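Local coordinates for DUF2235 domain-containing protein (Pseudomonas aeruginosa, PDB 4O5P) that is a type VI secretion phospholipase effector, probably hydrolysing membrane phospholipids with an alpha/beta-hydrolase-type catalytic domain, at residues E143-Q152 / V171-T180. Residues are numbered along the deposited sequence; the frame is centred on the assembly and turned at random.
Sequences ENRINWGLVQ and VQGLVEEMST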
loop_
_atom_site.group_PDB
_atom_site.type_symbol
_atom_site.label_atom_id
_atom_site.label_comp_id
_atom_site.label_asym_id
_atom_site.label_seq_id
_atom_site.Cartn_x
_atom_site.Cartn_y
_atom_site.Cartn_z
ATOM N N GLU A 143 -0.655 -9.092 -7.006
ATOM C CA GLU A 143 -0.451 -10.549 -6.969
ATOM C C GLU A 143 0.879 -10.986 -7.580
ATOM O O GLU A 143 1.581 -11.845 -7.033
ATOM C CB GLU A 143 -1.617 -11.280 -7.650
ATOM C CG GLU A 143 -1.364 -12.767 -7.878
ATOM C CD GLU A 143 -2.516 -13.470 -8.577
ATOM O OE1 GLU A 143 -2.911 -13.036 -9.682
ATOM O OE2 GLU A 143 -3.032 -14.463 -8.025
ATOM N N ASN A 144 1.221 -10.405 -8.728
ATOM C CA ASN A 144 2.480 -10.727 -9.397
ATOM C C ASN A 144 3.692 -10.322 -8.570
ATOM O O ASN A 144 4.733 -10.991 -8.615
ATOM C CB ASN A 144 2.560 -10.038 -10.762
ATOM C CG ASN A 144 1.546 -10.572 -11.749
ATOM O OD1 ASN A 144 1.030 -11.688 -11.604
ATOM N ND2 ASN A 144 1.255 -9.774 -12.770
ATOM N N ARG A 145 3.570 -9.217 -7.836
ATOM C CA ARG A 145 4.652 -8.799 -6.932
ATOM C C ARG A 145 4.848 -9.753 -5.737
ATOM O O ARG A 145 5.985 -10.088 -5.366
ATOM C CB ARG A 145 4.413 -7.352 -6.468
ATOM C CG ARG A 145 4.655 -6.348 -7.596
ATOM C CD ARG A 145 4.213 -4.924 -7.225
ATOM N NE ARG A 145 4.622 -3.964 -8.244
ATOM C CZ ARG A 145 4.115 -3.916 -9.472
ATOM N NH1 ARG A 145 3.175 -4.783 -9.853
ATOM N NH2 ARG A 145 4.542 -2.998 -10.325
ATOM N N ILE A 146 3.742 -10.183 -5.141
ATOM C CA ILE A 146 3.794 -11.203 -4.087
ATOM C C ILE A 146 4.460 -12.486 -4.611
ATOM O O ILE A 146 5.366 -13.038 -3.982
ATOM C CB ILE A 146 2.372 -11.524 -3.560
ATOM C CG1 ILE A 146 1.754 -10.270 -2.933
ATOM C CG2 ILE A 146 2.416 -12.609 -2.501
ATOM C CD1 ILE A 146 0.248 -10.305 -2.901
ATOM N N ASN A 147 4.039 -12.938 -5.782
ATOM C CA ASN A 147 4.589 -14.179 -6.325
ATOM C C ASN A 147 6.062 -14.086 -6.728
ATOM O O ASN A 147 6.828 -15.043 -6.542
ATOM C CB ASN A 147 3.693 -14.725 -7.450
ATOM C CG ASN A 147 2.389 -15.311 -6.909
ATOM O OD1 ASN A 147 2.366 -15.844 -5.806
ATOM N ND2 ASN A 147 1.295 -15.189 -7.671
ATOM N N TRP A 148 6.452 -12.933 -7.270
ATOM C CA TRP A 148 7.856 -12.612 -7.510
ATOM C C TRP A 148 8.618 -12.761 -6.199
ATOM O O TRP A 148 9.683 -13.379 -6.154
ATOM C CB TRP A 148 7.985 -11.155 -7.978
ATOM C CG TRP A 148 9.396 -10.748 -8.317
ATOM C CD1 TRP A 148 10.041 -10.957 -9.506
ATOM C CD2 TRP A 148 10.327 -10.057 -7.472
ATOM N NE1 TRP A 148 11.316 -10.441 -9.450
ATOM C CE2 TRP A 148 11.516 -9.884 -8.210
ATOM C CE3 TRP A 148 10.280 -9.583 -6.155
ATOM C CZ2 TRP A 148 12.645 -9.260 -7.677
ATOM C CZ3 TRP A 148 11.399 -8.959 -5.631
ATOM C CH2 TRP A 148 12.566 -8.803 -6.389
ATOM N N GLY A 149 8.048 -12.197 -5.138
ATOM C CA GLY A 149 8.632 -12.287 -3.805
ATOM C C GLY A 149 8.874 -13.722 -3.400
ATOM O O GLY A 149 9.992 -14.077 -3.004
ATOM N N LEU A 150 7.840 -14.559 -3.520
ATOM C CA LEU A 150 7.999 -15.990 -3.257
ATOM C C LEU A 150 9.142 -16.619 -4.077
ATOM O O LEU A 150 9.982 -17.329 -3.520
ATOM C CB LEU A 150 6.673 -16.733 -3.461
ATOM C CG LEU A 150 5.609 -16.408 -2.406
ATOM C CD1 LEU A 150 4.235 -16.928 -2.804
ATOM C CD2 LEU A 150 6.030 -16.980 -1.047
ATOM N N VAL A 151 9.195 -16.312 -5.373
ATOM C CA VAL A 151 10.254 -16.823 -6.247
ATOM C C VAL A 151 11.651 -16.439 -5.760
ATOM O O VAL A 151 12.581 -17.252 -5.832
ATOM C CB VAL A 151 10.056 -16.366 -7.713
ATOM C CG1 VAL A 151 11.223 -16.813 -8.598
ATOM C CG2 VAL A 151 8.739 -16.898 -8.252
ATOM N N GLN A 152 11.799 -15.217 -5.244
ATOM C CA GLN A 152 13.114 -14.752 -4.791
ATOM C C GLN A 152 13.731 -15.619 -3.692
ATOM O O GLN A 152 14.963 -15.685 -3.564
ATOM C CB GLN A 152 13.052 -13.299 -4.326
ATOM C CG GLN A 152 12.633 -12.350 -5.417
ATOM C CD GLN A 152 13.276 -12.690 -6.744
ATOM O OE1 GLN A 152 14.480 -12.510 -6.925
ATOM N NE2 GLN A 152 12.484 -13.202 -7.668
ATOM N N VAL A 171 12.029 -16.728 -13.834
ATOM C CA VAL A 171 11.283 -15.953 -12.846
ATOM C C VAL A 171 9.956 -15.530 -13.496
ATOM O O VAL A 171 8.874 -15.835 -12.973
ATOM C CB VAL A 171 12.061 -14.710 -12.352
ATOM C CG1 VAL A 171 11.149 -13.782 -11.572
ATOM C CG2 VAL A 171 13.247 -15.113 -11.492
ATOM N N GLN A 172 10.052 -14.863 -14.651
ATOM C CA GLN A 172 8.872 -14.437 -15.416
ATOM C C GLN A 172 7.850 -15.554 -15.607
ATOM O O GLN A 172 6.645 -15.357 -15.386
ATOM C CB GLN A 172 9.294 -13.917 -16.785
ATOM C CG GLN A 172 9.923 -12.542 -16.755
ATOM C CD GLN A 172 10.453 -12.134 -18.101
ATOM O OE1 GLN A 172 10.615 -12.972 -18.991
ATOM N NE2 GLN A 172 10.724 -10.840 -18.271
ATOM N N GLY A 173 8.329 -16.726 -16.016
ATOM C CA GLY A 173 7.450 -17.868 -16.221
ATOM C C GLY A 173 6.806 -18.388 -14.946
ATOM O O GLY A 173 5.674 -18.884 -14.961
ATOM N N LEU A 174 7.531 -18.293 -13.838
ATOM C CA LEU A 174 7.033 -18.798 -12.569
ATOM C C LEU A 174 5.902 -17.899 -12.119
ATOM O O LEU A 174 4.813 -18.377 -11.793
ATOM C CB LEU A 174 8.155 -18.824 -11.520
ATOM C CG LEU A 174 9.190 -19.930 -11.719
ATOM C CD1 LEU A 174 10.499 -19.557 -11.055
ATOM C CD2 LEU A 174 8.687 -21.248 -11.168
ATOM N N VAL A 175 6.168 -16.595 -12.142
ATOM C CA VAL A 175 5.168 -15.597 -11.777
ATOM C C VAL A 175 3.925 -15.767 -12.650
ATOM O O VAL A 175 2.816 -15.709 -12.143
ATOM C CB VAL A 175 5.723 -14.159 -11.897
ATOM C CG1 VAL A 175 4.601 -13.111 -11.728
ATOM C CG2 VAL A 175 6.828 -13.934 -10.875
ATOM N N GLU A 176 4.111 -16.003 -13.952
ATOM C CA GLU A 176 2.962 -16.228 -14.840
ATOM C C GLU A 176 2.166 -17.489 -14.496
ATOM O O GLU A 176 0.931 -17.477 -14.533
ATOM C CB GLU A 176 3.421 -16.324 -16.292
ATOM C CG GLU A 176 3.823 -15.003 -16.926
ATOM C CD GLU A 176 4.131 -15.172 -18.393
ATOM O OE1 GLU A 176 4.654 -16.246 -18.769
ATOM O OE2 GLU A 176 3.836 -14.246 -19.172
ATOM N N GLU A 177 2.879 -18.574 -14.198
ATOM C CA GLU A 177 2.268 -19.849 -13.799
ATOM C C GLU A 177 1.501 -19.775 -12.484
ATOM O O GLU A 177 0.523 -20.504 -12.296
ATOM C CB GLU A 177 3.337 -20.945 -13.678
ATOM C CG GLU A 177 3.936 -21.400 -15.004
ATOM C CD GLU A 177 5.076 -22.399 -14.817
ATOM O OE1 GLU A 177 5.055 -23.155 -13.815
ATOM O OE2 GLU A 177 5.996 -22.416 -15.663
HETATM N N MSE A 178 1.957 -18.920 -11.561
HETATM C CA MSE A 178 1.307 -18.787 -10.248
HETATM C C MSE A 178 0.076 -17.850 -10.279
HETATM O O MSE A 178 -0.740 -17.870 -9.360
HETATM C CB MSE A 178 2.315 -18.310 -9.183
HETATM C CG MSE A 178 3.534 -19.226 -8.980
HETATM SE SE MSE A 178 5.171 -18.296 -8.403
HETATM C CE MSE A 178 4.802 -18.230 -6.486
ATOM N N SER A 179 -0.061 -17.045 -11.335
ATOM C CA SER A 179 -1.170 -16.068 -11.434
ATOM C C SER A 179 -2.541 -16.733 -11.441
ATOM O O SER A 179 -2.682 -17.905 -11.825
ATOM C CB SER A 179 -1.031 -15.219 -12.709
ATOM O OG SER A 179 -2.044 -14.224 -12.800
ATOM N N THR A 180 -3.560 -15.983 -11.026
ATOM C CA THR A 180 -4.926 -16.477 -11.119
ATOM C C THR A 180 -5.630 -15.993 -12.388
ATOM O O THR A 180 -6.790 -16.338 -12.619
ATOM C CB THR A 180 -5.751 -16.152 -9.860
ATOM O OG1 THR A 180 -5.515 -14.796 -9.453
ATOM C CG2 THR A 180 -5.339 -17.071 -8.738
HETATM O O HOH W 1 -1.163 -16.430 -7.046
HETATM O O HOH W 2 1.241 -14.117 -10.346
#
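Val151 and Val175 lock into each other's helix as knobs into holes: Val151 sits among Val171, Leu174, Val175 and Met178, and Val175 among Asn144, Asn147, Trp148 and Val151. The helix axes pass 9.1 Å apart, their directions 126° apart, a steep crossing. This is the tight, apolar half. Val151 splits its methyls, CG1 to Leu174 CD1 (3.8 Å) and Val171 CG2, CG2 to the selenium of Met178, a selenomethionine here. With CG1 anti to the backbone N (chi1 171°), Val175 lays that methyl against Asn144 CB and turns CG2 to the backbone of Trp148. Val171 CG1 reaches the indole of Trp148 obliquely at CD1 (3.7 Å). Met178 runs past Asn147 in the opposite sense, its bent end bringing CE to 3.5 Å from Asn147 OD1, a buried oxygen without a polar partner.

Toward Ser179 and Thr180 the packing gives way to a looser, polar side bridged by two ordered waters, where Asn144, Ser179 and Thr180 are partly exposed. Asn147 ND2 donates to both waters: one also bonds Glu143 OE2 and Met178 O, the other Asn144 OD1 and Val175 O, so the carbonyls of Val175 and Met178 are tied across to helix 139-162. Beyond them the extended Glu143 takes the hydroxyl OG1 of Thr180 on the syn side of OE2 (2.9 Å), whereas Thr180 N to Glu143 OE1 is straight but weak (3.3 Å). Around the pair, Trp148 meets strand 111-116, Ile146 helix 238-254 and Met178 helix 195-219. The arrangement is that of two consecutive helices, joined by a short connection and packed at a steep angle, layered beside the central, mostly parallel sheet of an alpha/beta-hydrolase-like domain.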